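Local coordinates for bilirubin-inducible fluorescent protein UnaG (Anguilla japonica, PDB 4I3B) that binds unconjugated bilirubin with high affinity inside its beta-barrel and, once the pigment is bound, emits green fluorescence on excitation, at residues L41-S44 against K50-V53; V98-W103 against E107-R112; V120-L123 against V128-V131. All blocks are in the same frame, centred on the assembly; numbering follows the deposited sequence. Where two conformers were deposited one is given.

Interaction 1: residues L41-S44 against K50-V53; sequences LYIS and KMTV. With BLR (3-[5-[(Z)-(4-ethenyl-3-methyl-5-oxidanylidene-pyrrol-2-ylidene)methyl]-2-[[5-[(Z)-(3-ethenyl-4-methyl-5-oxidanylidene-pyrrol-2-ylidene)methyl]-3-(3-hydroxy-3-oxopropyl)-4-methyl-1H-pyrrol-2-yl]methyl]-4-methyl-1H-pyrrol-3-yl]propanoic acid), chain G.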
loop_
_atom_site.group_PDB
_atom_site.type_symbol
_atom_site.label_atom_id
_atom_site.label_comp_id
_atom_site.label_asym_id
_atom_site.label_seq_id
_atom_site.Cartn_x
_atom_site.Cartn_y
_atom_site.Cartn_z
ATOM N N LEU A 41 8.409 -5.161 -1.584
ATOM C CA LEU A 41 7.466 -5.728 -0.625
ATOM C C LEU A 41 7.778 -7.184 -0.390
ATOM O O LEU A 41 8.118 -7.906 -1.336
ATOM C CB LEU A 41 6.053 -5.672 -1.178
ATOM C CG LEU A 41 5.592 -4.393 -1.846
ATOM C CD1 LEU A 41 4.221 -4.570 -2.451
ATOM C CD2 LEU A 41 5.625 -3.218 -0.909
ATOM N N TYR A 42 7.579 -7.633 0.851
ATOM C CA TYR A 42 7.700 -9.041 1.215
ATOM C C TYR A 42 6.407 -9.369 1.910
ATOM O O TYR A 42 6.163 -8.904 3.033
ATOM C CB TYR A 42 8.879 -9.274 2.164
ATOM C CG TYR A 42 10.184 -8.728 1.652
ATOM C CD1 TYR A 42 11.040 -9.524 0.903
ATOM C CD2 TYR A 42 10.553 -7.406 1.891
ATOM C CE1 TYR A 42 12.254 -9.040 0.427
ATOM C CE2 TYR A 42 11.741 -6.898 1.392
ATOM C CZ TYR A 42 12.594 -7.712 0.667
ATOM O OH TYR A 42 13.771 -7.184 0.193
ATOM N N ILE A 43 5.580 -10.146 1.229
ATOM C CA ILE A 43 4.251 -10.464 1.707
ATOM C C ILE A 43 4.191 -11.895 2.211
ATOM O O ILE A 43 4.631 -12.817 1.538
ATOM C CB ILE A 43 3.254 -10.259 0.570
ATOM C CG1 ILE A 43 3.346 -8.816 0.108
ATOM C CG2 ILE A 43 1.826 -10.596 1.023
ATOM C CD1 ILE A 43 2.290 -8.397 -0.919
ATOM N N SER A 44 3.641 -12.101 3.396
ATOM C CA SER A 44 3.492 -13.447 3.914
ATOM C C SER A 44 2.063 -13.574 4.474
ATOM O O SER A 44 1.370 -12.574 4.677
ATOM C CB SER A 44 4.593 -13.733 4.956
ATOM O OG SER A 44 4.540 -12.772 6.001
ATOM N N LYS A 50 -4.829 -13.946 7.431
ATOM C CA LYS A 50 -3.870 -13.084 8.134
ATOM C C LYS A 50 -2.695 -12.807 7.224
ATOM O O LYS A 50 -2.224 -13.707 6.526
ATOM C CB LYS A 50 -3.382 -13.735 9.427
ATOM C CG LYS A 50 -4.431 -13.699 10.557
ATOM C CD LYS A 50 -3.991 -14.535 11.769
ATOM C CE LYS A 50 -4.199 -16.037 11.543
ATOM N NZ LYS A 50 -5.637 -16.401 11.238
ATOM N N MET A 51 -2.228 -11.560 7.210
ATOM C CA MET A 51 -1.093 -11.177 6.370
ATOM C C MET A 51 -0.106 -10.318 7.113
ATOM O O MET A 51 -0.456 -9.576 8.027
ATOM C CB MET A 51 -1.580 -10.405 5.123
ATOM C CG MET A 51 -2.558 -11.204 4.285
ATOM S SD MET A 51 -3.154 -10.341 2.814
ATOM C CE MET A 51 -1.664 -10.160 1.846
ATOM N N THR A 52 1.146 -10.409 6.684
ATOM C CA THR A 52 2.187 -9.484 7.106
ATOM C C THR A 52 2.836 -8.944 5.856
ATOM O O THR A 52 3.140 -9.707 4.940
ATOM C CB THR A 52 3.237 -10.201 7.935
ATOM O OG1 THR A 52 2.630 -10.672 9.140
ATOM C CG2 THR A 52 4.372 -9.288 8.292
ATOM N N VAL A 53 3.012 -7.633 5.787
ATOM C CA VAL A 53 3.697 -7.025 4.651
ATOM C C VAL A 53 4.867 -6.218 5.211
ATOM O O VAL A 53 4.670 -5.320 6.043
ATOM C CB VAL A 53 2.783 -6.120 3.798
ATOM C CG1 VAL A 53 3.579 -5.555 2.591
ATOM C CG2 VAL A 53 1.601 -6.912 3.291
HETATM C CHA BLR G . 4.175 1.008 0.034
HETATM N NA BLR G . 2.584 -0.824 0.744
HETATM C C1A BLR G . 3.438 0.181 1.072
HETATM C C2A BLR G . 3.405 0.374 2.443
HETATM C C3A BLR G . 2.483 -0.543 2.948
HETATM C C4A BLR G . 1.993 -1.278 1.875
HETATM C CMA BLR G . 2.100 -0.729 4.386
HETATM C CAA BLR G . 4.219 1.364 3.216
HETATM C CBA BLR G . 3.448 2.557 3.621
HETATM C CGA BLR G . 4.237 3.531 4.420
HETATM O O1A BLR G . 5.495 3.598 4.316
HETATM O O2A BLR G . 3.573 4.262 5.241
HETATM C CHB BLR G . 1.006 -2.365 1.996
HETATM N NB BLR G . 1.287 -3.473 -0.178
HETATM C C1B BLR G . 0.694 -3.354 1.098
HETATM C C2B BLR G . -0.259 -4.380 1.243
HETATM C C3B BLR G . -0.296 -5.133 0.205
HETATM C C4B BLR G . 0.660 -4.665 -0.880
HETATM C CMB BLR G . -1.094 -4.543 2.499
HETATM O OB BLR G . 0.942 -5.040 -1.965
HETATM C CAB BLR G . -1.147 -6.329 -0.020
HETATM C CBB BLR G . -1.140 -7.078 -1.164
HETATM N NC BLR G . 6.438 5.686 0.979
HETATM C C1C BLR G . 7.617 6.572 1.414
HETATM C C2C BLR G . 6.888 7.760 1.941
HETATM C C3C BLR G . 5.610 7.617 1.862
HETATM C C4C BLR G . 5.236 6.405 1.311
HETATM C CMC BLR G . 7.658 8.900 2.517
HETATM O OC BLR G . 8.781 6.315 1.286
HETATM C CAC BLR G . 4.593 8.574 2.335
HETATM C CBC BLR G . 4.734 9.917 2.224
HETATM C CHD BLR G . 3.991 5.916 1.083
HETATM N ND BLR G . 4.409 3.454 0.522
HETATM C C1D BLR G . 3.641 4.549 0.666
HETATM C C2D BLR G . 2.259 4.147 0.332
HETATM C C3D BLR G . 2.266 2.820 -0.009
HETATM C C4D BLR G . 3.642 2.311 0.127
HETATM C CMD BLR G . 1.111 5.102 0.358
HETATM C CAD BLR G . 1.053 2.015 -0.389
HETATM C CBD BLR G . 0.967 1.862 -1.894
HETATM C CGD BLR G . 1.819 0.741 -2.365
HETATM O O1D BLR G . 2.721 0.973 -3.191
HETATM O O2D BLR G . 1.625 -0.436 -1.981
#
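Ile43 and Val53 lie alongside each other and point the same way, and the contact between them runs along their flanks: Ile43 CG1 is 4.1 Å from Val53 CG2. The two branches of Ile43 divide the work. With CG1 anti to the carbonyl carbon (chi1 -59°) and the chain extended beyond it, Ile43 CD1 reaches bilirubin and stops 3.7 Å from its vinyl carbon CBB, while Ile43 CG2 turns to the diagonal partner, Met51, and meets Met51 CE at 3.6 Å. The thioether chain of Met51 bends at chi3 (65°), which brings that methyl back beside the isoleucine. Both methyls of Val53 meet the pigment, Val53 CG2 at 3.7 Å from the ring methyl CMB and CG1 against ring carbon C1B. Leu41 adds CD1 at 3.3 Å from the lactam oxygen OB of bilirubin.

These residues belong to a hairpin of the fatty-acid-binding-protein barrel, strands 40-46 and 50-56, whose Leu41, Ile43 and Val53 face lines the bilirubin pocket in the barrel interior. The short segments run antiparallel, at 161°. Ser44 and Thr52 form the hydrogen-bonded pair: Ser44 N reaches Thr52 O at 2.9 Å, and Thr52 N returns to Ser44 O from above the carbonyl plane. Their side chains lie on the other face, where Ser44 OG sits 3.5 Å from Thr52 CB. Beyond the pair, Trp9 touches Ile43, and Phe69 and Val67 touch Met51 and Val53 respectively.

Interaction 2: residues V98-W103 against E107-R112; sequences VYVQKW and ETTYVR. With BLR (3-[5-[(Z)-(4-ethenyl-3-methyl-5-oxidanylidene-pyrrol-2-ylidene)methyl]-2-[[5-[(Z)-(3-ethenyl-4-methyl-5-oxidanylidene-pyrrol-2-ylidene)methyl]-3-(3-hydroxy-3-oxopropyl)-4-methyl-1H-pyrrol-2-yl]methyl]-4-methyl-1H-pyrrol-3-yl]propanoic acid), chain G.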
loop_
_atom_site.group_PDB
_atom_site.type_symbol
_atom_site.label_atom_id
_atom_site.label_comp_id
_atom_site.label_asym_id
_atom_site.label_seq_id
_atom_site.Cartn_x
_atom_site.Cartn_y
_atom_site.Cartn_z
ATOM N N VAL A 98 -8.869 -5.045 -0.737
ATOM C CA VAL A 98 -9.224 -3.639 -0.574
ATOM C C VAL A 98 -8.894 -3.151 0.823
ATOM O O VAL A 98 -9.328 -3.739 1.814
ATOM C CB VAL A 98 -10.703 -3.415 -0.856
ATOM C CG1 VAL A 98 -11.061 -1.979 -0.600
ATOM C CG2 VAL A 98 -11.036 -3.832 -2.275
ATOM N N TYR A 99 -8.105 -2.090 0.886
ATOM C CA TYR A 99 -7.505 -1.578 2.116
ATOM C C TYR A 99 -8.016 -0.157 2.317
ATOM O O TYR A 99 -7.872 0.693 1.417
ATOM C CB TYR A 99 -5.985 -1.595 1.903
ATOM C CG TYR A 99 -5.073 -1.379 3.092
ATOM C CD1 TYR A 99 -5.092 -0.220 3.870
ATOM C CD2 TYR A 99 -4.137 -2.351 3.407
ATOM C CE1 TYR A 99 -4.151 -0.035 4.946
ATOM C CE2 TYR A 99 -3.242 -2.178 4.440
ATOM C CZ TYR A 99 -3.240 -1.040 5.198
ATOM O OH TYR A 99 -2.310 -0.915 6.205
ATOM N N VAL A 100 -8.668 0.085 3.454
ATOM C CA VAL A 100 -9.241 1.411 3.726
ATOM C C VAL A 100 -8.630 1.970 4.994
ATOM O O VAL A 100 -8.552 1.280 6.017
ATOM C CB VAL A 100 -10.780 1.369 3.860
ATOM C CG1 VAL A 100 -11.351 2.765 4.253
ATOM C CG2 VAL A 100 -11.394 0.850 2.571
ATOM N N GLN A 101 -8.172 3.224 4.909
ATOM C CA GLN A 101 -7.686 3.978 6.055
ATOM C C GLN A 101 -8.641 5.118 6.379
ATOM O O GLN A 101 -9.085 5.829 5.460
ATOM C CB GLN A 101 -6.310 4.567 5.743
ATOM C CG GLN A 101 -5.204 3.533 5.594
ATOM C CD GLN A 101 -3.929 4.136 5.067
ATOM O OE1 GLN A 101 -3.968 5.136 4.349
ATOM N NE2 GLN A 101 -2.800 3.536 5.399
ATOM N N LYS A 102 -8.918 5.285 7.677
ATOM C CA LYS A 102 -9.765 6.363 8.166
ATOM C C LYS A 102 -9.017 7.164 9.210
ATOM O O LYS A 102 -8.380 6.594 10.094
ATOM C CB LYS A 102 -11.012 5.784 8.830
ATOM C CG LYS A 102 -11.863 4.968 7.868
ATOM C CD LYS A 102 -13.021 4.288 8.576
ATOM C CE LYS A 102 -13.584 3.150 7.731
ATOM N NZ LYS A 102 -14.465 2.206 8.510
ATOM N N TRP A 103 -9.079 8.495 9.118
ATOM C CA TRP A 103 -8.355 9.349 10.042
ATOM C C TRP A 103 -8.951 10.725 9.921
ATOM O O TRP A 103 -9.310 11.151 8.829
ATOM C CB TRP A 103 -6.843 9.386 9.716
ATOM C CG TRP A 103 -6.479 10.322 8.589
ATOM C CD1 TRP A 103 -5.906 11.549 8.700
ATOM C CD2 TRP A 103 -6.697 10.112 7.188
ATOM N NE1 TRP A 103 -5.757 12.127 7.454
ATOM C CE2 TRP A 103 -6.256 11.272 6.516
ATOM C CE3 TRP A 103 -7.243 9.074 6.438
ATOM C CZ2 TRP A 103 -6.322 11.401 5.139
ATOM C CZ3 TRP A 103 -7.320 9.208 5.071
ATOM C CH2 TRP A 103 -6.832 10.358 4.428
ATOM N N GLU A 107 -11.293 9.406 4.571
ATOM C CA GLU A 107 -11.007 8.023 4.195
ATOM C C GLU A 107 -10.204 8.018 2.907
ATOM O O GLU A 107 -10.314 8.942 2.106
ATOM C CB GLU A 107 -12.295 7.179 4.065
ATOM C CG GLU A 107 -13.153 7.214 5.328
ATOM C CD GLU A 107 -14.214 6.103 5.436
ATOM O OE1 GLU A 107 -14.066 5.013 4.824
ATOM O OE2 GLU A 107 -15.210 6.325 6.163
ATOM N N THR A 108 -9.375 6.992 2.754
ATOM C CA THR A 108 -8.666 6.748 1.510
ATOM C C THR A 108 -8.638 5.232 1.276
ATOM O O THR A 108 -8.671 4.451 2.225
ATOM C CB THR A 108 -7.237 7.373 1.523
ATOM O OG1 THR A 108 -6.686 7.254 0.215
ATOM C CG2 THR A 108 -6.308 6.740 2.540
ATOM N N THR A 109 -8.589 4.818 0.011
ATOM C CA THR A 109 -8.698 3.418 -0.343
ATOM C C THR A 109 -7.574 2.976 -1.287
ATOM O O THR A 109 -7.172 3.724 -2.189
ATOM C CB THR A 109 -10.085 3.177 -0.983
ATOM O OG1 THR A 109 -11.096 3.671 -0.093
ATOM C CG2 THR A 109 -10.337 1.693 -1.271
ATOM N N TYR A 110 -7.105 1.762 -1.079
ATOM C CA TYR A 110 -6.152 1.100 -1.971
ATOM C C TYR A 110 -6.779 -0.192 -2.438
ATOM O O TYR A 110 -7.173 -1.009 -1.618
ATOM C CB TYR A 110 -4.859 0.764 -1.238
ATOM C CG TYR A 110 -4.275 1.855 -0.420
ATOM C CD1 TYR A 110 -4.850 2.221 0.802
ATOM C CD2 TYR A 110 -3.136 2.545 -0.845
ATOM C CE1 TYR A 110 -4.311 3.234 1.560
ATOM C CE2 TYR A 110 -2.596 3.550 -0.083
ATOM C CZ TYR A 110 -3.161 3.889 1.123
ATOM O OH TYR A 110 -2.591 4.896 1.865
ATOM N N VAL A 111 -6.860 -0.395 -3.752
ATOM C CA VAL A 111 -7.404 -1.631 -4.330
ATOM C C VAL A 111 -6.231 -2.331 -5.000
ATOM O O VAL A 111 -5.556 -1.746 -5.859
ATOM C CB VAL A 111 -8.531 -1.364 -5.343
ATOM C CG1 VAL A 111 -9.016 -2.647 -5.965
ATOM C CG2 VAL A 111 -9.700 -0.584 -4.699
ATOM N N ARG A 112 -6.011 -3.586 -4.628
ATOM C CA ARG A 112 -4.894 -4.382 -5.097
ATOM C C ARG A 112 -5.391 -5.637 -5.806
ATOM O O ARG A 112 -6.254 -6.356 -5.318
ATOM C CB ARG A 112 -3.958 -4.714 -3.928
ATOM C CG ARG A 112 -3.224 -3.469 -3.440
ATOM C CD ARG A 112 -2.349 -3.760 -2.262
ATOM N NE ARG A 112 -1.559 -2.604 -1.870
ATOM C CZ ARG A 112 -1.781 -1.821 -0.814
ATOM N NH1 ARG A 112 -2.821 -1.997 0.003
ATOM N NH2 ARG A 112 -0.947 -0.823 -0.585
HETATM C CHA BLR G . 4.175 1.008 0.034
HETATM N NA BLR G . 2.584 -0.824 0.744
HETATM C C1A BLR G . 3.438 0.181 1.072
HETATM C C2A BLR G . 3.405 0.374 2.443
HETATM C C3A BLR G . 2.483 -0.543 2.948
HETATM C C4A BLR G . 1.993 -1.278 1.875
HETATM C CMA BLR G . 2.100 -0.729 4.386
HETATM C CAA BLR G . 4.219 1.364 3.216
HETATM C CBA BLR G . 3.448 2.557 3.621
HETATM C CGA BLR G . 4.237 3.531 4.420
HETATM O O1A BLR G . 5.495 3.598 4.316
HETATM O O2A BLR G . 3.573 4.262 5.241
HETATM C CHB BLR G . 1.006 -2.365 1.996
HETATM N NB BLR G . 1.287 -3.473 -0.178
HETATM C C1B BLR G . 0.694 -3.354 1.098
HETATM C C2B BLR G . -0.259 -4.380 1.243
HETATM C C3B BLR G . -0.296 -5.133 0.205
HETATM C C4B BLR G . 0.660 -4.665 -0.880
HETATM C CMB BLR G . -1.094 -4.543 2.499
HETATM O OB BLR G . 0.942 -5.040 -1.965
HETATM C CAB BLR G . -1.147 -6.329 -0.020
HETATM C CBB BLR G . -1.140 -7.078 -1.164
HETATM N NC BLR G . 6.438 5.686 0.979
HETATM C C1C BLR G . 7.617 6.572 1.414
HETATM C C2C BLR G . 6.888 7.760 1.941
HETATM C C3C BLR G . 5.610 7.617 1.862
HETATM C C4C BLR G . 5.236 6.405 1.311
HETATM C CMC BLR G . 7.658 8.900 2.517
HETATM O OC BLR G . 8.781 6.315 1.286
HETATM C CAC BLR G . 4.593 8.574 2.335
HETATM C CBC BLR G . 4.734 9.917 2.224
HETATM C CHD BLR G . 3.991 5.916 1.083
HETATM N ND BLR G . 4.409 3.454 0.522
HETATM C C1D BLR G . 3.641 4.549 0.666
HETATM C C2D BLR G . 2.259 4.147 0.332
HETATM C C3D BLR G . 2.266 2.820 -0.009
HETATM C C4D BLR G . 3.642 2.311 0.127
HETATM C CMD BLR G . 1.111 5.102 0.358
HETATM C CAD BLR G . 1.053 2.015 -0.389
HETATM C CBD BLR G . 0.967 1.862 -1.894
HETATM C CGD BLR G . 1.819 0.741 -2.365
HETATM O O1D BLR G . 2.721 0.973 -3.191
HETATM O O2D BLR G . 1.625 -0.436 -1.981
HETATM O O HOH W 1 -0.504 4.413 3.716
#
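Tyr110 lies beside Tyr99, the two rings turned 78° apart in an oblique pairing, with CD1 of Tyr110 3.9 Å from CD1 of Tyr99. The Tyr110 ring also crosses the Gln101 amide almost perpendicularly (88°), and its OH donates to Gln101 OE1 at 2.9 Å from above the carbonyl plane. A water donates to the same hydroxyl and accepts from Gln101 NE2, while Glu77 and Arg83 supply further partners for the amide. A phenylalanine here would probably keep the ring packing but leave Gln101 OE1 and the water without their hydroxyl mate.

Arg112 lays one guanidinium face on bilirubin, with ring carbon C1B 3.4 Å above its plane, and its NH2 gives an almost straight bond (165°) to carboxyl oxygen O2D of a propionate arm at 3.0 Å. Tyr99 CD2 lies 3.7 Å from Arg112 NH1, the two side chains side by side. Behind these side chains, antiparallel strands 96-103 and 106-115 form a hairpin of the barrel wall, held by paired bonds between Tyr99 and Tyr110 and between Gln101 and Thr108. Arg112 meets the pigment through a flat face and an N-H, which would favour a charged carboxyl group; the water and Gln101 satisfy the buried Tyr110 hydroxyl.

Interaction 3: residues V120-L123 against V128-V131; sequences VVTL and VVAV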
loop_
_atom_site.group_PDB
_atom_site.type_symbol
_atom_site.label_atom_id
_atom_site.label_comp_id
_atom_site.label_asym_id
_atom_site.label_seq_id
_atom_site.Cartn_x
_atom_site.Cartn_y
_atom_site.Cartn_z
ATOM N N VAL A 120 -1.008 -4.755 -8.992
ATOM C CA VAL A 120 -1.427 -3.416 -9.366
ATOM C C VAL A 120 -2.236 -2.820 -8.227
ATOM O O VAL A 120 -3.202 -3.431 -7.773
ATOM C CB VAL A 120 -2.246 -3.447 -10.676
ATOM C CG1 VAL A 120 -2.658 -2.040 -11.049
ATOM C CG2 VAL A 120 -1.449 -4.112 -11.813
ATOM N N VAL A 121 -1.833 -1.636 -7.766
ATOM C CA VAL A 121 -2.545 -0.912 -6.705
ATOM C C VAL A 121 -3.114 0.385 -7.282
ATOM O O VAL A 121 -2.375 1.177 -7.868
ATOM C CB VAL A 121 -1.653 -0.682 -5.457
ATOM C CG1 VAL A 121 -0.364 0.068 -5.736
ATOM C CG2 VAL A 121 -2.441 0.019 -4.374
ATOM N N THR A 122 -4.405 0.610 -7.046
ATOM C CA THR A 122 -5.060 1.851 -7.384
ATOM C C THR A 122 -5.402 2.562 -6.078
ATOM O O THR A 122 -6.041 1.966 -5.189
ATOM C CB THR A 122 -6.343 1.599 -8.198
ATOM O OG1 THR A 122 -6.039 0.873 -9.385
ATOM C CG2 THR A 122 -7.001 2.888 -8.604
ATOM N N LEU A 123 -4.957 3.811 -5.967
ATOM C CA LEU A 123 -5.053 4.602 -4.761
ATOM C C LEU A 123 -5.988 5.754 -4.994
ATOM O O LEU A 123 -5.821 6.516 -5.950
ATOM C CB LEU A 123 -3.693 5.167 -4.362
ATOM C CG LEU A 123 -2.511 4.195 -4.233
ATOM C CD1 LEU A 123 -1.841 3.788 -5.575
ATOM C CD2 LEU A 123 -1.456 4.805 -3.335
ATOM N N VAL A 128 -8.523 12.454 -6.329
ATOM C CA VAL A 128 -7.155 12.215 -6.728
ATOM C C VAL A 128 -6.904 10.727 -6.744
ATOM O O VAL A 128 -7.087 10.036 -5.738
ATOM C CB VAL A 128 -6.188 12.868 -5.731
ATOM C CG1 VAL A 128 -4.737 12.619 -6.138
ATOM C CG2 VAL A 128 -6.470 14.357 -5.641
ATOM N N VAL A 129 -6.497 10.228 -7.891
ATOM C CA VAL A 129 -6.227 8.810 -8.092
ATOM C C VAL A 129 -4.797 8.591 -8.561
ATOM O O VAL A 129 -4.292 9.357 -9.403
ATOM C CB VAL A 129 -7.216 8.210 -9.116
ATOM C CG1 VAL A 129 -7.127 6.684 -9.127
ATOM C CG2 VAL A 129 -8.656 8.664 -8.828
ATOM N N ALA A 130 -4.154 7.556 -8.022
ATOM C CA ALA A 130 -2.800 7.175 -8.438
ATOM C C ALA A 130 -2.777 5.668 -8.676
ATOM O O ALA A 130 -3.706 4.953 -8.256
ATOM C CB ALA A 130 -1.758 7.584 -7.412
ATOM N N VAL A 131 -1.723 5.206 -9.326
ATOM C CA VAL A 131 -1.545 3.802 -9.567
ATOM C C VAL A 131 -0.073 3.451 -9.469
ATOM O O VAL A 131 0.802 4.223 -9.891
ATOM C CB VAL A 131 -2.095 3.375 -10.938
ATOM C CG1 VAL A 131 -3.604 3.326 -10.904
ATOM C CG2 VAL A 131 -1.535 4.285 -12.080
#
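Leu123 leans over the backbone of Ala130, and its atoms can be followed outward. Leu123 CB stands 3.9 Å from Ala130 O. CG is anti to the carbonyl carbon, and the turn about the CB-CG bond (chi2 80°) swings CD1 back over the opposite strand, where Leu123 CD1 comes within 3.5 Å of Ala130 O and 4.2 Å of Ala130 CB. The other methyl, CD2, is turned to the neighbouring strand and packs on Tyr110; Phe17 and Tyr20 of helix 17-23 also touch this leucine, and Tyr20 reaches Ala130 as well.

The carbonyl under the leucine is also the acceptor of the backbone bond from Leu123 N to Ala130 O, at 2.8 Å and nearly straight (178°), though the donor is tilted from the carbonyl plane. Ala130 N returns a bond to Leu123 O. This hydrogen-bonded pair lies within the last hairpin of the fatty-acid-binding-protein barrel, strands 118-125 and 128-135, whose short segments run antiparallel at 167°.

The opposite face of the hairpin carries Thr122, Val129 and Val131. The methyl CG2 of Thr122 meets Val129 CG1 at 3.8 Å, the two side chains crossing at a slant. Val129 CG1 also approaches Leu123 O, at 3.4 Å. On the inward face, Val121 packs against Arg112 and Arg132, two residues that bind bilirubin.

From the N terminus, interaction 1 is the first to close a loop, joining 41-44 to 50-53 across the turn between strands 40-46 and 50-56. Interaction 2 closes the next, between 98-103 and 107-112, and interaction 3 the last, between 120-123 and 128-131. The loops follow in series, so none nests in or crosses another. Interactions 2 and 3 sit on adjoining strands, 106-115 and 118-125, and touch through a probable hydrogen bond from Thr122 N to Val111 O. Interaction 1 shares bilirubin with interaction 2. Its centre is about 20 Å from that of interaction 3, and strand 7-15, lying between strands 40-46 and 128-135 in the sheet, joins those two hairpins.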